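Fimbria adhesin protein (PDB 3U4K) probably mediates attachment of Klebsiella pneumoniae fimbriae to host collagen V, this chain being the receptor-binding domain of the MrkD adhesin. Local coordinates at residues 79-85 with 155-161; 35-39 with 135-139; 109-113 with 129-133; 97-101 with 147-151. All blocks are in the same frame, centred on the assembly; numbering follows the deposited sequence.

Contact 1 (79-85 with 155-161); sequences SDAKVVA and PYTEYGP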
loop_
_atom_site.group_PDB
_atom_site.type_symbol
_atom_site.label_atom_id
_atom_site.label_comp_id
_atom_site.label_asym_id
_atom_site.label_seq_id
_atom_site.Cartn_x
_atom_site.Cartn_y
_atom_site.Cartn_z
ATOM N N SER A 79 8.332 -12.402 -6.530
ATOM C CA SER A 79 7.177 -11.824 -5.839
ATOM C C SER A 79 6.895 -10.405 -6.312
ATOM O O SER A 79 7.777 -9.551 -6.283
ATOM C CB SER A 79 7.382 -11.832 -4.323
ATOM O OG SER A 79 7.036 -13.086 -3.767
ATOM N N ASP A 80 5.656 -10.166 -6.736
ATOM C CA ASP A 80 5.240 -8.857 -7.240
ATOM C C ASP A 80 4.516 -8.021 -6.187
ATOM O O ASP A 80 3.644 -8.521 -5.477
ATOM C CB ASP A 80 4.349 -9.015 -8.477
ATOM C CG ASP A 80 5.075 -9.665 -9.644
ATOM O OD1 ASP A 80 4.406 -10.342 -10.455
ATOM O OD2 ASP A 80 6.308 -9.501 -9.755
ATOM N N ALA A 81 4.904 -6.752 -6.088
ATOM C CA ALA A 81 4.203 -5.773 -5.261
ATOM C C ALA A 81 3.209 -5.024 -6.140
ATOM O O ALA A 81 3.605 -4.271 -7.034
ATOM C CB ALA A 81 5.188 -4.810 -4.618
ATOM N N LYS A 82 1.922 -5.248 -5.885
ATOM C CA LYS A 82 0.857 -4.742 -6.747
ATOM C C LYS A 82 -0.114 -3.805 -6.040
ATOM O O LYS A 82 -0.520 -4.047 -4.899
ATOM C CB LYS A 82 0.070 -5.904 -7.361
ATOM C CG LYS A 82 0.745 -6.564 -8.549
ATOM C CD LYS A 82 -0.112 -7.687 -9.109
ATOM C CE LYS A 82 0.589 -8.386 -10.263
ATOM N NZ LYS A 82 -0.140 -9.614 -10.684
ATOM N N VAL A 83 -0.475 -2.731 -6.735
ATOM C CA VAL A 83 -1.588 -1.886 -6.335
ATOM C C VAL A 83 -2.796 -2.363 -7.132
ATOM O O VAL A 83 -2.783 -2.349 -8.365
ATOM C CB VAL A 83 -1.314 -0.400 -6.616
ATOM C CG1 VAL A 83 -2.511 0.443 -6.205
ATOM C CG2 VAL A 83 -0.065 0.062 -5.880
ATOM N N VAL A 84 -3.833 -2.791 -6.419
ATOM C CA VAL A 84 -4.969 -3.471 -7.043
ATOM C C VAL A 84 -6.299 -2.733 -6.908
ATOM O O VAL A 84 -7.302 -3.161 -7.484
ATOM C CB VAL A 84 -5.130 -4.908 -6.499
ATOM C CG1 VAL A 84 -4.014 -5.801 -7.020
ATOM C CG2 VAL A 84 -5.170 -4.913 -4.975
ATOM N N ALA A 85 -6.305 -1.634 -6.156
ATOM C CA ALA A 85 -7.526 -0.866 -5.897
ATOM C C ALA A 85 -8.073 -0.188 -7.150
ATOM O O ALA A 85 -7.330 0.468 -7.889
ATOM C CB ALA A 85 -7.283 0.163 -4.807
ATOM N N PRO A 155 -9.688 -3.883 -0.963
ATOM C CA PRO A 155 -8.244 -4.081 -1.140
ATOM C C PRO A 155 -7.547 -2.907 -1.824
ATOM O O PRO A 155 -8.171 -2.193 -2.612
ATOM C CB PRO A 155 -8.169 -5.324 -2.033
ATOM C CG PRO A 155 -9.462 -5.333 -2.771
ATOM C CD PRO A 155 -10.467 -4.834 -1.778
ATOM N N TYR A 156 -6.264 -2.723 -1.519
ATOM C CA TYR A 156 -5.446 -1.671 -2.124
ATOM C C TYR A 156 -4.085 -2.200 -2.561
ATOM O O TYR A 156 -3.617 -1.910 -3.665
ATOM C CB TYR A 156 -5.264 -0.506 -1.148
ATOM C CG TYR A 156 -6.440 0.445 -1.098
ATOM C CD1 TYR A 156 -7.563 0.159 -0.321
ATOM C CD2 TYR A 156 -6.428 1.634 -1.827
ATOM C CE1 TYR A 156 -8.646 1.025 -0.281
ATOM C CE2 TYR A 156 -7.504 2.506 -1.793
ATOM C CZ TYR A 156 -8.608 2.199 -1.019
ATOM O OH TYR A 156 -9.676 3.069 -0.984
ATOM N N THR A 157 -3.460 -2.977 -1.682
ATOM C CA THR A 157 -2.135 -3.540 -1.925
ATOM C C THR A 157 -2.158 -5.066 -1.869
ATOM O O THR A 157 -2.865 -5.662 -1.046
ATOM C CB THR A 157 -1.109 -2.963 -0.925
ATOM O OG1 THR A 157 -0.500 -1.793 -1.487
ATOM C CG2 THR A 157 -0.026 -3.987 -0.536
ATOM N N GLU A 158 -1.392 -5.684 -2.767
ATOM C CA GLU A 158 -1.206 -7.132 -2.781
ATOM C C GLU A 158 0.228 -7.491 -3.142
ATOM O O GLU A 158 0.741 -7.087 -4.187
ATOM C CB GLU A 158 -2.193 -7.804 -3.736
ATOM C CG GLU A 158 -3.594 -7.940 -3.157
ATOM C CD GLU A 158 -4.577 -8.627 -4.088
ATOM O OE1 GLU A 158 -4.216 -8.913 -5.254
ATOM O OE2 GLU A 158 -5.719 -8.877 -3.646
ATOM N N TYR A 159 0.872 -8.239 -2.253
ATOM C CA TYR A 159 2.240 -8.687 -2.461
ATOM C C TYR A 159 2.332 -10.200 -2.360
ATOM O O TYR A 159 1.782 -10.804 -1.439
ATOM C CB TYR A 159 3.174 -8.032 -1.446
ATOM C CG TYR A 159 4.610 -8.492 -1.546
ATOM C CD1 TYR A 159 5.407 -8.121 -2.628
ATOM C CD2 TYR A 159 5.174 -9.294 -0.554
ATOM C CE1 TYR A 159 6.724 -8.539 -2.722
ATOM C CE2 TYR A 159 6.491 -9.717 -0.636
ATOM C CZ TYR A 159 7.262 -9.335 -1.722
ATOM O OH TYR A 159 8.571 -9.748 -1.813
ATOM N N GLY A 160 3.028 -10.806 -3.314
ATOM C CA GLY A 160 3.196 -12.255 -3.337
ATOM C C GLY A 160 3.726 -12.795 -4.651
ATOM O O GLY A 160 3.805 -12.062 -5.637
ATOM N N PRO A 161 4.109 -14.086 -4.669
ATOM C CA PRO A 161 4.600 -14.749 -5.874
ATOM C C PRO A 161 3.469 -15.428 -6.648
ATOM O O PRO A 161 3.355 -16.654 -6.639
ATOM C CB PRO A 161 5.584 -15.787 -5.322
ATOM C CG PRO A 161 5.120 -16.066 -3.925
ATOM C CD PRO A 161 4.180 -14.974 -3.492
#

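Contact 2 (35-39 with 135-139); sequences INMAM and FTLDI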
loop_
_atom_site.group_PDB
_atom_site.type_symbol
_atom_site.label_atom_id
_atom_site.label_comp_id
_atom_site.label_asym_id
_atom_site.label_seq_id
_atom_site.Cartn_x
_atom_site.Cartn_y
_atom_site.Cartn_z
ATOM N N ILE A 35 -3.060 -5.656 6.786
ATOM C CA ILE A 35 -3.041 -4.368 7.463
ATOM C C ILE A 35 -4.293 -3.594 7.069
ATOM O O ILE A 35 -4.527 -3.342 5.882
ATOM C CB ILE A 35 -1.786 -3.545 7.093
ATOM C CG1 ILE A 35 -0.513 -4.292 7.490
ATOM C CG2 ILE A 35 -1.820 -2.182 7.769
ATOM C CD1 ILE A 35 0.738 -3.786 6.807
ATOM N N ASN A 36 -5.103 -3.239 8.063
ATOM C CA ASN A 36 -6.171 -2.266 7.865
ATOM C C ASN A 36 -5.568 -0.867 7.980
ATOM O O ASN A 36 -5.036 -0.497 9.027
ATOM C CB ASN A 36 -7.301 -2.477 8.882
ATOM C CG ASN A 36 -8.363 -1.388 8.820
ATOM O OD1 ASN A 36 -8.792 -0.965 7.739
ATOM N ND2 ASN A 36 -8.800 -0.933 9.988
HETATM N N MSE A 37 -5.651 -0.097 6.899
HETATM C CA MSE A 37 -4.940 1.184 6.802
HETATM C C MSE A 37 -5.729 2.364 7.326
HETATM O O MSE A 37 -5.646 3.463 6.775
HETATM C CB MSE A 37 -4.520 1.407 5.348
HETATM C CG MSE A 37 -3.562 0.315 4.870
HETATM SE SE MSE A 37 -2.786 0.742 3.104
HETATM C CE MSE A 37 -4.449 0.786 2.047
ATOM N N ALA A 38 -6.486 2.151 8.402
ATOM C CA ALA A 38 -7.325 3.196 8.997
ATOM C C ALA A 38 -6.502 4.393 9.474
ATOM O O ALA A 38 -5.582 4.244 10.283
ATOM C CB ALA A 38 -8.155 2.627 10.140
HETATM N N MSE A 39 -6.838 5.575 8.957
HETATM C CA MSE A 39 -6.111 6.806 9.285
HETATM C C MSE A 39 -7.014 7.826 9.930
HETATM O O MSE A 39 -6.535 8.800 10.509
HETATM C CB MSE A 39 -5.450 7.392 8.035
HETATM C CG MSE A 39 -4.288 6.516 7.563
HETATM SE SE MSE A 39 -2.990 7.485 6.424
HETATM C CE MSE A 39 -2.509 8.931 7.679
ATOM N N PHE A 135 5.319 -0.991 7.009
ATOM C CA PHE A 135 4.542 -0.599 5.835
ATOM C C PHE A 135 4.074 0.837 6.019
ATOM O O PHE A 135 3.551 1.189 7.077
ATOM C CB PHE A 135 3.352 -1.538 5.609
ATOM C CG PHE A 135 2.695 -1.370 4.265
ATOM C CD1 PHE A 135 3.134 -2.101 3.165
ATOM C CD2 PHE A 135 1.640 -0.475 4.093
ATOM C CE1 PHE A 135 2.536 -1.943 1.923
ATOM C CE2 PHE A 135 1.038 -0.313 2.853
ATOM C CZ PHE A 135 1.486 -1.050 1.767
ATOM N N THR A 136 4.267 1.662 4.992
ATOM C CA THR A 136 3.965 3.095 5.090
ATOM C C THR A 136 3.065 3.612 3.964
ATOM O O THR A 136 3.395 3.496 2.780
ATOM C CB THR A 136 5.257 3.940 5.177
ATOM O OG1 THR A 136 5.992 3.563 6.349
ATOM C CG2 THR A 136 4.943 5.427 5.253
ATOM N N LEU A 137 1.926 4.177 4.360
ATOM C CA LEU A 137 1.013 4.854 3.445
ATOM C C LEU A 137 1.235 6.365 3.495
ATOM O O LEU A 137 1.277 6.966 4.573
ATOM C CB LEU A 137 -0.441 4.510 3.788
ATOM C CG LEU A 137 -1.573 5.218 3.034
ATOM C CD1 LEU A 137 -1.545 4.910 1.543
ATOM C CD2 LEU A 137 -2.930 4.858 3.621
ATOM N N ASP A 138 1.391 6.968 2.321
ATOM C CA ASP A 138 1.576 8.411 2.205
ATOM C C ASP A 138 0.421 9.051 1.455
ATOM O O ASP A 138 0.066 8.613 0.357
ATOM C CB ASP A 138 2.888 8.736 1.486
ATOM C CG ASP A 138 4.104 8.620 2.389
ATOM O OD1 ASP A 138 3.939 8.577 3.629
ATOM O OD2 ASP A 138 5.233 8.581 1.854
ATOM N N ILE A 139 -0.167 10.079 2.059
ATOM C CA ILE A 139 -1.170 10.899 1.385
ATOM C C ILE A 139 -0.505 12.172 0.858
ATOM O O ILE A 139 0.012 12.985 1.631
ATOM C CB ILE A 139 -2.366 11.222 2.302
ATOM C CG1 ILE A 139 -3.038 9.926 2.771
ATOM C CG2 ILE A 139 -3.374 12.099 1.572
ATOM C CD1 ILE A 139 -3.992 10.105 3.932
#

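Contact 3 (109-113 with 129-133); sequences RKGAI and RLAGS. Unlike the reference sequence in segment 129-133: Ala131 (reference Val).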
loop_
_atom_site.group_PDB
_atom_site.type_symbol
_atom_site.label_atom_id
_atom_site.label_comp_id
_atom_site.label_asym_id
_atom_site.label_seq_id
_atom_site.Cartn_x
_atom_site.Cartn_y
_atom_site.Cartn_z
ATOM N N ARG A 109 7.349 -0.102 1.566
ATOM C CA ARG A 109 7.746 -1.063 2.581
ATOM C C ARG A 109 9.222 -0.858 2.874
ATOM O O ARG A 109 10.019 -0.681 1.955
ATOM C CB ARG A 109 7.487 -2.487 2.092
ATOM C CG ARG A 109 7.556 -3.549 3.176
ATOM C CD ARG A 109 7.455 -4.939 2.574
ATOM N NE ARG A 109 8.040 -5.953 3.448
ATOM C CZ ARG A 109 8.233 -7.223 3.105
ATOM N NH1 ARG A 109 7.890 -7.656 1.897
ATOM N NH2 ARG A 109 8.773 -8.067 3.975
ATOM N N LYS A 110 9.577 -0.866 4.153
ATOM C CA LYS A 110 10.964 -0.664 4.559
ATOM C C LYS A 110 11.391 -1.685 5.611
ATOM O O LYS A 110 10.682 -1.920 6.587
ATOM C CB LYS A 110 11.179 0.765 5.067
ATOM C CG LYS A 110 12.628 1.221 5.031
ATOM C CD LYS A 110 12.739 2.737 5.096
ATOM C CE LYS A 110 14.186 3.201 4.968
ATOM N NZ LYS A 110 15.006 2.844 6.162
ATOM N N GLY A 111 12.557 -2.283 5.396
ATOM C CA GLY A 111 13.099 -3.304 6.289
ATOM C C GLY A 111 14.210 -4.049 5.585
ATOM O O GLY A 111 15.038 -3.438 4.906
ATOM N N ALA A 112 14.224 -5.371 5.735
ATOM C CA ALA A 112 15.195 -6.215 5.040
ATOM C C ALA A 112 14.974 -6.158 3.525
ATOM O O ALA A 112 15.921 -5.956 2.767
ATOM C CB ALA A 112 15.124 -7.645 5.550
ATOM N N ILE A 113 13.720 -6.331 3.100
ATOM C CA ILE A 113 13.323 -6.088 1.707
ATOM C C ILE A 113 12.545 -4.770 1.648
ATOM O O ILE A 113 11.485 -4.632 2.266
ATOM C CB ILE A 113 12.491 -7.252 1.109
ATOM C CG1 ILE A 113 13.326 -8.532 1.009
ATOM C CG2 ILE A 113 11.968 -6.898 -0.277
ATOM C CD1 ILE A 113 13.130 -9.498 2.158
ATOM N N ARG A 129 9.637 -16.889 4.479
ATOM C CA ARG A 129 9.051 -16.070 5.537
ATOM C C ARG A 129 8.864 -14.638 5.047
ATOM O O ARG A 129 9.447 -14.237 4.032
ATOM C CB ARG A 129 9.955 -16.048 6.775
ATOM C CG ARG A 129 10.156 -17.387 7.464
ATOM C CD ARG A 129 10.986 -17.247 8.735
ATOM N NE ARG A 129 12.363 -16.807 8.484
ATOM C CZ ARG A 129 12.833 -15.582 8.733
ATOM N NH1 ARG A 129 12.047 -14.639 9.248
ATOM N NH2 ARG A 129 14.103 -15.302 8.467
ATOM N N LEU A 130 8.047 -13.874 5.773
ATOM C CA LEU A 130 7.967 -12.431 5.577
ATOM C C LEU A 130 8.922 -11.741 6.530
ATOM O O LEU A 130 8.835 -11.917 7.750
ATOM C CB LEU A 130 6.544 -11.912 5.778
ATOM C CG LEU A 130 5.642 -11.881 4.543
ATOM C CD1 LEU A 130 4.221 -11.520 4.947
ATOM C CD2 LEU A 130 6.166 -10.913 3.490
ATOM N N ALA A 131 9.840 -10.970 5.954
ATOM C CA ALA A 131 10.849 -10.240 6.712
ATOM C C ALA A 131 10.196 -9.115 7.494
ATOM O O ALA A 131 9.482 -8.291 6.919
ATOM C CB ALA A 131 11.913 -9.685 5.777
ATOM N N GLY A 132 10.431 -9.098 8.805
ATOM C CA GLY A 132 9.964 -8.015 9.665
ATOM C C GLY A 132 10.257 -6.675 9.024
ATOM O O GLY A 132 11.391 -6.405 8.608
ATOM N N SER A 133 9.224 -5.844 8.915
ATOM C CA SER A 133 9.338 -4.571 8.210
ATOM C C SER A 133 8.285 -3.560 8.651
ATOM O O SER A 133 7.418 -3.861 9.477
ATOM C CB SER A 133 9.243 -4.797 6.695
ATOM O OG SER A 133 8.067 -5.516 6.363
#

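Contact 4 (97-101 with 147-151); sequences STAIP and GSGTL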
loop_
_atom_site.group_PDB
_atom_site.type_symbol
_atom_site.label_atom_id
_atom_site.label_comp_id
_atom_site.label_asym_id
_atom_site.label_seq_id
_atom_site.Cartn_x
_atom_site.Cartn_y
_atom_site.Cartn_z
ATOM N N SER A 97 -3.178 8.655 -8.116
ATOM C CA SER A 97 -4.273 9.616 -8.026
ATOM C C SER A 97 -5.573 8.927 -7.608
ATOM O O SER A 97 -5.715 7.712 -7.759
ATOM C CB SER A 97 -4.453 10.332 -9.363
ATOM O OG SER A 97 -4.738 9.400 -10.392
ATOM N N THR A 98 -6.517 9.712 -7.093
ATOM C CA THR A 98 -7.769 9.175 -6.552
ATOM C C THR A 98 -9.016 9.736 -7.242
ATOM O O THR A 98 -8.924 10.604 -8.117
ATOM C CB THR A 98 -7.882 9.464 -5.042
ATOM O OG1 THR A 98 -6.588 9.377 -4.435
ATOM C CG2 THR A 98 -8.815 8.468 -4.375
ATOM N N ALA A 99 -10.177 9.218 -6.837
ATOM C CA ALA A 99 -11.477 9.806 -7.156
ATOM C C ALA A 99 -11.657 11.165 -6.463
ATOM O O ALA A 99 -12.515 11.957 -6.852
ATOM C CB ALA A 99 -12.598 8.855 -6.765
ATOM N N ILE A 100 -10.853 11.416 -5.432
ATOM C CA ILE A 100 -10.792 12.727 -4.788
ATOM C C ILE A 100 -9.756 13.597 -5.513
ATOM O O ILE A 100 -8.594 13.201 -5.644
ATOM C CB ILE A 100 -10.471 12.620 -3.278
ATOM C CG1 ILE A 100 -11.520 11.757 -2.570
ATOM C CG2 ILE A 100 -10.420 14.001 -2.637
ATOM C CD1 ILE A 100 -11.171 11.375 -1.147
ATOM N N PRO A 101 -10.185 14.782 -6.000
ATOM C CA PRO A 101 -9.318 15.688 -6.764
ATOM C C PRO A 101 -8.087 16.129 -5.979
ATOM O O PRO A 101 -8.199 16.546 -4.823
ATOM C CB PRO A 101 -10.222 16.895 -7.042
ATOM C CG PRO A 101 -11.611 16.365 -6.943
ATOM C CD PRO A 101 -11.558 15.310 -5.880
ATOM N N GLY A 147 -9.938 18.352 -3.310
ATOM C CA GLY A 147 -11.341 18.074 -3.008
ATOM C C GLY A 147 -11.516 17.372 -1.675
ATOM O O GLY A 147 -10.566 17.239 -0.906
ATOM N N SER A 148 -12.738 16.930 -1.402
ATOM C CA SER A 148 -13.045 16.204 -0.175
ATOM C C SER A 148 -13.664 14.850 -0.494
ATOM O O SER A 148 -14.010 14.578 -1.644
ATOM C CB SER A 148 -13.984 17.021 0.719
ATOM O OG SER A 148 -13.289 18.068 1.371
ATOM N N GLY A 149 -13.795 14.000 0.524
ATOM C CA GLY A 149 -14.407 12.684 0.355
ATOM C C GLY A 149 -13.829 11.595 1.240
ATOM O O GLY A 149 -12.843 11.810 1.951
ATOM N N THR A 150 -14.462 10.424 1.194
ATOM C CA THR A 150 -14.012 9.246 1.928
ATOM C C THR A 150 -13.576 8.184 0.927
ATOM O O THR A 150 -14.255 7.955 -0.076
ATOM C CB THR A 150 -15.131 8.679 2.823
ATOM O OG1 THR A 150 -15.690 9.734 3.613
ATOM C CG2 THR A 150 -14.599 7.598 3.749
ATOM N N LEU A 151 -12.440 7.549 1.198
ATOM C CA LEU A 151 -11.889 6.535 0.300
ATOM C C LEU A 151 -12.712 5.252 0.303
ATOM O O LEU A 151 -13.294 4.882 1.325
ATOM C CB LEU A 151 -10.432 6.237 0.649
ATOM C CG LEU A 151 -9.453 7.381 0.379
ATOM C CD1 LEU A 151 -8.110 7.098 1.022
ATOM C CD2 LEU A 151 -9.295 7.606 -1.114
#

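Contact 1 (79-85 with 155-161)
With its CG anti to the backbone N (chi1 177°), Tyr159 lays its ring along the neighbouring strand: CA of Ala81 meets the ring edge in its plane, and the phenol end reaches Ser79, OH lying 3.5 Å from CB. Glu158 instead has CG anti to its carbonyl carbon and an extended chain, which carries its carboxylate across Val84 at about a right angle, OE1 being 3.6 Å from CG1. Tyr159 and Glu158 leave from opposite faces of an antiparallel pair of strands, whose short axes approach to 4.7 Å at 174°. Ala81, Val83, Thr157 and Tyr159 share the inner face, where Val83 and Thr157 also touch Phe107 of strand 103-111; Asp80, Lys82 and Glu158 point to the other. Asp80 and Gly160 exchange backbone hydrogen bonds, as do Lys82 and Glu158. A fifth bond, from Val84 N to Tyr156 O at 2.9 Å, follows as strand 79-83 gives way to a loop, and there CB of Ala85 packs on CD2 of the Tyr156 ring. Tyr156 and Thr157 form a classic beta bulge opposite Thr168, and Tyr156 OH bonds to Ala152 O. Lys82 NZ and Glu158 OE1 stay 6.8 Å apart, so their attraction is probably weak, and the pairing rests on backbone bonds with apolar packing on the inner face.

Contact 2 (35-39 with 135-139)
Met37 and Leu137 face one another with CA atoms 7.8 Å apart, a spacing too wide for backbone pairing, while the end-to-end directions of segments 35-39 and 135-139 differ by 30°. The two backbones therefore belong to separate layers, and everything between them is side chain. Alternate residues do the work: Ile35, Met37 and Met39 on one side meet Phe135, Leu137 and Ile139 on the other, both methionines being selenomethionines in this structure. At one end, CD1 of Ile35 comes to 3.6 Å from CB of Phe135, touching the root of the aromatic side chain more closely than its ring. Met37 continues the row with a Met-aromatic contact. Its SE lies 5.2 Å from the centroid of the Phe135 ring and 70° off the ring normal, an oblique approach whose nearest ring atom is CE2. The Met37 chain extends as far as SE (chi2 -171°), which meets this ring and CD2 of Leu137, crossing the leucine side chain at about a right angle; the bend at chi3 directs only CE. CD2 of Leu137 also touches SE of Met39 at 3.8 Å. Met39 then reaches Ile139 tip to tip, its SE 3.8 Å from CD1. Phe107 of strand 103-111 packs on Met37, Phe135 and Leu137, and Trp59 of strand 53-61 adds to the wall beside Ile35 and Met37. With no polar side-chain atom in the interface, this part of the jelly-roll core coheres through dispersion and hydrophobic burial, and the polarisable selenium atoms contribute at four of its contacts, where the natural protein has sulfur.

Contact 3 (109-113 with 129-133)
Arg109 grips the loop 129-133 with two hydrogen bonds from one edge of its guanidinium. NE donates to Ser133 OG at 2.9 Å, with OG tilted 17° from the guanidinium plane, and NH2 donates to Ala131 O at 3.0 Å, lying in the carbonyl plane and using a lone pair. Ser133 OG in turn donates to Ala131 O, closing a small cycle in which the carbonyl accepts twice. The serine can do this because chi1 of 54° sets OG between its backbone N and carbonyl carbon. One guanidinium face has Ile113 O 3.8 Å above it, offset toward the rim, while CD2 of Leu130 approaches obliquely. Next to this polar group lies a small apolar one: CB of Ala131 is 3.8 Å from both Ala112 CB and Ile113 CD1. Farther out, Gly132 N bonds to Asp63 OD1 and the Ser133 backbone pairs with Met61, holding the loop, while Gly111 N bonds to Ser114 OG on the hairpin side. Across these segments the buried arginine meets neutral oxygens and no carboxylate, an arrangement in which its charge is probably stabilised by dipoles, and the cycle would hold the serine hydroxyl in one rotation.

Contact 4 (97-101 with 147-151)
Ile100 fits against the chain at Gly147 to Leu151 near one end of the jelly-roll domain, where the loop following strand 96-97 meets the short edge strand 149-150. The van der Waals contacts come mainly from this isoleucine, whose two branches reach different parts of the facing backbone. CG2, anti to the backbone N with CG1 at chi1 -58°, rests 3.7 Å from the carbonyl carbon of Gly147. CG1 continues past Ser148 O and sends CD1 to the peptide after Gly149, 3.5 Å from Gly149 O. From there CD1 also touches Leu151 CD2 at 4.2 Å. Thr98, two residues earlier, meets the same leucine, its methyl CG2 packing on CD2 while the two side chains cross at about a right angle.

Glycines make up two of the facing residues. CA of Gly147 lies 4.0 Å from CD of Pro101, so backbone and ring pack directly.

Polar bonding is sparse by comparison. The Thr98 hydroxyl hydrogen-bonds to Ile103 O, and Gly147 O takes a bond from Ser179 OG, while Gly149 and Leu151 pair through their backbones with strand 175-178. Between the two segments the single hydrogen bond runs from Gly147 N to Pro101 O, 2.9 Å long and nearly straight at 171°, with the donor tilted 28° from the carbonyl plane.

In the fold
All four contacts lie in one receptor-binding domain. Contact 1 joins strands 74-83 and 154-160 within the five-strand sheet; contact 2 bridges from that sheet's edge strand 33-36 to strand 133-141 of the other layer, with centres 14 Å apart. They meet where Tyr156 CB packs on Met37 CE. Contacts 3 and 4 sit toward opposite ends, their centres 30 Å apart, yet each touches contact 1: Tyr159 lies beside Arg109, and Tyr156 OH beside Leu151. Along the chain, contact 3 falls within the spans of the other three, contact 4 within that of contact 1, and contacts 1 and 2 interleave, tying sequence-distant strands into one elongated sandwich.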